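Oxysterol-binding protein homolog 1 (Saccharomyces cerevisiae, PDB 5H28) transfers sterols and other lipids between membranes without vesicles, its ankyrin-repeat region, the part described here, targeting it to the nucleus-vacuole junction by binding Nvj1. Local coordinates at residues R158-L167 / D198-H208. Numbering follows the deposited sequence.
Sequences RDFGHLESIL and DVIMCRWLLEH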
loop_
_atom_site.group_PDB
_atom_site.type_symbol
_atom_site.label_atom_id
_atom_site.label_comp_id
_atom_site.label_asym_id
_atom_site.label_seq_id
_atom_site.Cartn_x
_atom_site.Cartn_y
_atom_site.Cartn_z
ATOM N N ARG A 158 -16.524 -5.582 12.462
ATOM C CA ARG A 158 -15.668 -6.651 12.974
ATOM C C ARG A 158 -15.413 -7.719 11.919
ATOM O O ARG A 158 -15.613 -8.912 12.156
ATOM C CB ARG A 158 -16.301 -7.273 14.224
ATOM C CG ARG A 158 -15.306 -7.913 15.182
ATOM C CD ARG A 158 -16.011 -8.318 16.473
ATOM N NE ARG A 158 -15.094 -8.742 17.531
ATOM C CZ ARG A 158 -14.689 -9.992 17.731
ATOM N NH1 ARG A 158 -15.116 -10.970 16.944
ATOM N NH2 ARG A 158 -13.856 -10.266 18.728
ATOM N N ASP A 159 -14.960 -7.271 10.755
ATOM C CA ASP A 159 -14.664 -8.149 9.629
ATOM C C ASP A 159 -13.149 -8.334 9.549
ATOM O O ASP A 159 -12.450 -7.544 8.907
ATOM C CB ASP A 159 -15.178 -7.505 8.339
ATOM C CG ASP A 159 -15.004 -8.393 7.126
ATOM O OD1 ASP A 159 -14.184 -9.330 7.173
ATOM O OD2 ASP A 159 -15.686 -8.136 6.112
ATOM N N PHE A 160 -12.641 -9.378 10.195
ATOM C CA PHE A 160 -11.205 -9.634 10.198
ATOM C C PHE A 160 -10.630 -9.940 8.821
ATOM O O PHE A 160 -9.481 -9.613 8.547
ATOM C CB PHE A 160 -10.871 -10.759 11.184
ATOM C CG PHE A 160 -10.987 -10.346 12.626
ATOM C CD1 PHE A 160 -10.098 -9.423 13.172
ATOM C CD2 PHE A 160 -11.994 -10.861 13.430
ATOM C CE1 PHE A 160 -10.214 -9.018 14.499
ATOM C CE2 PHE A 160 -12.121 -10.464 14.759
ATOM C CZ PHE A 160 -11.229 -9.539 15.295
ATOM N N GLY A 161 -11.420 -10.564 7.953
ATOM C CA GLY A 161 -10.930 -10.847 6.617
ATOM C C GLY A 161 -10.642 -9.540 5.896
ATOM O O GLY A 161 -9.584 -9.363 5.293
ATOM N N HIS A 162 -11.592 -8.614 5.967
ATOM C CA HIS A 162 -11.439 -7.313 5.324
ATOM C C HIS A 162 -10.269 -6.551 5.951
ATOM O O HIS A 162 -9.467 -5.944 5.242
ATOM C CB HIS A 162 -12.732 -6.508 5.464
ATOM C CG HIS A 162 -12.802 -5.301 4.580
ATOM N ND1 HIS A 162 -13.906 -4.477 4.538
ATOM C CD2 HIS A 162 -11.904 -4.768 3.716
ATOM C CE1 HIS A 162 -13.685 -3.489 3.691
ATOM N NE2 HIS A 162 -12.478 -3.643 3.179
ATOM N N LEU A 163 -10.166 -6.588 7.279
ATOM C CA LEU A 163 -9.073 -5.904 7.970
ATOM C C LEU A 163 -7.716 -6.430 7.514
ATOM O O LEU A 163 -6.771 -5.662 7.359
ATOM C CB LEU A 163 -9.201 -6.080 9.484
ATOM C CG LEU A 163 -10.297 -5.267 10.173
ATOM C CD1 LEU A 163 -10.476 -5.759 11.601
ATOM C CD2 LEU A 163 -9.925 -3.794 10.158
ATOM N N GLU A 164 -7.627 -7.742 7.306
ATOM C CA GLU A 164 -6.382 -8.354 6.855
ATOM C C GLU A 164 -5.971 -7.775 5.502
ATOM O O GLU A 164 -4.807 -7.441 5.288
ATOM C CB GLU A 164 -6.548 -9.870 6.726
ATOM C CG GLU A 164 -6.637 -10.640 8.038
ATOM C CD GLU A 164 -5.328 -10.655 8.808
ATOM O OE1 GLU A 164 -4.260 -10.765 8.170
ATOM O OE2 GLU A 164 -5.367 -10.574 10.054
ATOM N N SER A 165 -6.934 -7.656 4.593
ATOM C CA SER A 165 -6.665 -7.115 3.263
ATOM C C SER A 165 -6.248 -5.645 3.307
ATOM O O SER A 165 -5.403 -5.204 2.526
ATOM C CB SER A 165 -7.898 -7.271 2.368
ATOM O OG SER A 165 -8.095 -8.626 1.993
ATOM N N ILE A 166 -6.840 -4.884 4.221
ATOM C CA ILE A 166 -6.518 -3.469 4.338
ATOM C C ILE A 166 -5.111 -3.230 4.867
ATOM O O ILE A 166 -4.349 -2.459 4.288
ATOM C CB ILE A 166 -7.520 -2.745 5.260
ATOM C CG1 ILE A 166 -8.918 -2.795 4.643
ATOM C CG2 ILE A 166 -7.092 -1.294 5.473
ATOM C CD1 ILE A 166 -10.006 -2.372 5.598
ATOM N N LEU A 167 -4.758 -3.895 5.960
ATOM C CA LEU A 167 -3.439 -3.691 6.541
ATOM C C LEU A 167 -2.293 -4.374 5.803
ATOM O O LEU A 167 -1.132 -4.013 6.001
ATOM C CB LEU A 167 -3.444 -4.100 8.019
ATOM C CG LEU A 167 -4.398 -3.272 8.893
ATOM C CD1 LEU A 167 -4.150 -3.570 10.357
ATOM C CD2 LEU A 167 -4.187 -1.789 8.629
ATOM N N ASP A 198 -13.688 -5.142 23.715
ATOM C CA ASP A 198 -13.541 -6.259 22.779
ATOM C C ASP A 198 -12.058 -6.616 22.846
ATOM O O ASP A 198 -11.248 -6.072 22.092
ATOM C CB ASP A 198 -13.904 -5.810 21.360
ATOM C CG ASP A 198 -13.858 -6.947 20.344
ATOM O OD1 ASP A 198 -13.233 -7.992 20.621
ATOM O OD2 ASP A 198 -14.436 -6.778 19.250
ATOM N N VAL A 199 -11.707 -7.526 23.747
ATOM C CA VAL A 199 -10.306 -7.910 23.928
ATOM C C VAL A 199 -9.669 -8.578 22.712
ATOM O O VAL A 199 -8.501 -8.327 22.408
ATOM C CB VAL A 199 -10.138 -8.828 25.158
ATOM C CG1 VAL A 199 -8.661 -9.105 25.404
ATOM C CG2 VAL A 199 -10.751 -8.165 26.386
ATOM N N ILE A 200 -10.418 -9.421 22.013
ATOM C CA ILE A 200 -9.872 -10.080 20.836
ATOM C C ILE A 200 -9.457 -9.040 19.798
ATOM O O ILE A 200 -8.370 -9.134 19.224
ATOM C CB ILE A 200 -10.889 -11.068 20.216
ATOM C CG1 ILE A 200 -11.067 -12.267 21.152
ATOM C CG2 ILE A 200 -10.415 -11.527 18.840
ATOM C CD1 ILE A 200 -12.044 -13.302 20.646
ATOM N N MET A 201 -10.305 -8.043 19.563
ATOM C CA MET A 201 -9.956 -7.012 18.593
ATOM C C MET A 201 -8.748 -6.222 19.086
ATOM O O MET A 201 -7.873 -5.866 18.296
ATOM C CB MET A 201 -11.128 -6.060 18.348
ATOM C CG MET A 201 -10.809 -4.935 17.356
ATOM S SD MET A 201 -10.314 -5.516 15.710
ATOM C CE MET A 201 -11.914 -5.901 15.024
ATOM N N CYS A 202 -8.698 -5.940 20.386
ATOM C CA CYS A 202 -7.560 -5.207 20.932
ATOM C C CYS A 202 -6.272 -5.986 20.661
ATOM O O CYS A 202 -5.281 -5.410 20.216
ATOM C CB CYS A 202 -7.723 -4.979 22.438
ATOM S SG CYS A 202 -8.947 -3.723 22.880
ATOM N N ARG A 203 -6.292 -7.293 20.921
ATOM C CA ARG A 203 -5.119 -8.134 20.690
ATOM C C ARG A 203 -4.721 -8.099 19.218
ATOM O O ARG A 203 -3.539 -7.995 18.891
ATOM C CB ARG A 203 -5.403 -9.582 21.106
ATOM C CG ARG A 203 -5.571 -9.796 22.601
ATOM C CD ARG A 203 -5.936 -11.249 22.895
ATOM N NE ARG A 203 -6.234 -11.471 24.309
ATOM C CZ ARG A 203 -5.326 -11.482 25.278
ATOM N NH1 ARG A 203 -4.044 -11.290 24.995
ATOM N NH2 ARG A 203 -5.699 -11.672 26.535
ATOM N N TRP A 204 -5.710 -8.180 18.332
ATOM C CA TRP A 204 -5.453 -8.159 16.893
ATOM C C TRP A 204 -4.801 -6.838 16.491
ATOM O O TRP A 204 -3.834 -6.811 15.734
ATOM C CB TRP A 204 -6.763 -8.336 16.117
ATOM C CG TRP A 204 -6.565 -8.603 14.647
ATOM C CD1 TRP A 204 -6.475 -9.825 14.038
ATOM C CD2 TRP A 204 -6.420 -7.627 13.607
ATOM N NE1 TRP A 204 -6.286 -9.669 12.686
ATOM C CE2 TRP A 204 -6.247 -8.331 12.393
ATOM C CE3 TRP A 204 -6.417 -6.226 13.582
ATOM C CZ2 TRP A 204 -6.073 -7.679 11.165
ATOM C CZ3 TRP A 204 -6.243 -5.579 12.361
ATOM C CH2 TRP A 204 -6.073 -6.308 11.170
ATOM N N LEU A 205 -5.335 -5.735 17.004
ATOM C CA LEU A 205 -4.794 -4.425 16.681
ATOM C C LEU A 205 -3.357 -4.277 17.168
ATOM O O LEU A 205 -2.499 -3.775 16.440
ATOM C CB LEU A 205 -5.684 -3.335 17.283
ATOM C CG LEU A 205 -7.075 -3.222 16.645
ATOM C CD1 LEU A 205 -7.952 -2.331 17.501
ATOM C CD2 LEU A 205 -6.955 -2.678 15.221
ATOM N N LEU A 206 -3.090 -4.729 18.391
ATOM C CA LEU A 206 -1.748 -4.646 18.952
ATOM C C LEU A 206 -0.760 -5.445 18.114
ATOM O O LEU A 206 0.362 -5.000 17.880
ATOM C CB LEU A 206 -1.737 -5.166 20.394
ATOM C CG LEU A 206 -2.177 -4.210 21.510
ATOM C CD1 LEU A 206 -1.140 -3.120 21.685
ATOM C CD2 LEU A 206 -3.520 -3.612 21.195
ATOM N N GLU A 207 -1.176 -6.619 17.649
ATOM C CA GLU A 207 -0.285 -7.445 16.844
ATOM C C GLU A 207 -0.066 -6.864 15.451
ATOM O O GLU A 207 0.860 -7.264 14.745
ATOM C CB GLU A 207 -0.814 -8.883 16.745
ATOM C CG GLU A 207 -2.184 -9.030 16.115
ATOM C CD GLU A 207 -2.603 -10.484 15.970
ATOM O OE1 GLU A 207 -1.951 -11.215 15.195
ATOM O OE2 GLU A 207 -3.581 -10.893 16.634
ATOM N N HIS A 208 -0.911 -5.916 15.056
ATOM C CA HIS A 208 -0.770 -5.294 13.746
ATOM C C HIS A 208 -0.228 -3.868 13.777
ATOM O O HIS A 208 -0.443 -3.096 12.844
ATOM C CB HIS A 208 -2.097 -5.333 12.985
ATOM C CG HIS A 208 -2.437 -6.689 12.453
ATOM N ND1 HIS A 208 -2.903 -7.707 13.255
ATOM C CD2 HIS A 208 -2.317 -7.213 11.211
ATOM C CE1 HIS A 208 -3.055 -8.801 12.530
ATOM N NE2 HIS A 208 -2.706 -8.529 11.286
#
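W204 projects from helix 199-207 as a knob into a hole lined by F160, L163, E164 and L167 of helix 160-167. Its CG lies anti to the backbone N (chi1 -168°), which carries the indole across to the other helix; the axes of the two segments come no closer than 12.5 Å, and the broad ring system spans the width between them. F160 turns its edge to one face of the indole in an edge-to-face pair, with CE1 3.7 Å from W204 CG, while the imidazole of H208 lies over the opposite face, ND1 above its centre. L167 CD1 packs 3.4 Å from W204 CH2, at the far end of the ring. The indole N-H is donated to E164 OE2 (NE1 to OE2 2.9 Å) in a bent bond (134°); OE2 lies near the indole plane, and the carboxylate stands almost perpendicular to the ring. Flexible M201, bent at chi2 and chi3, brings its methyl CE against F160 CE1 and L163 CD1 and its sulfur obliquely beside the phenyl ring. R158, the positive-phi residue of a Schellman motif ending the preceding helix, extends to D198, the N-cap of helix 199-207, and grips it side-on and nearly coplanar, NE to OD2 at 2.7 Å and NH2 to OD1 at 3.0 Å, each through a syn lone pair. D198 OD1 also accepts from M201 N, which meets it from above the carboxylate plane, so one carboxylate holds both its own helix start and the arginine. The near-parallel packing (15°) is consistent with side-by-side helices in an ankyrin-repeat array, where helix 199-207 lies in the predicted third repeat.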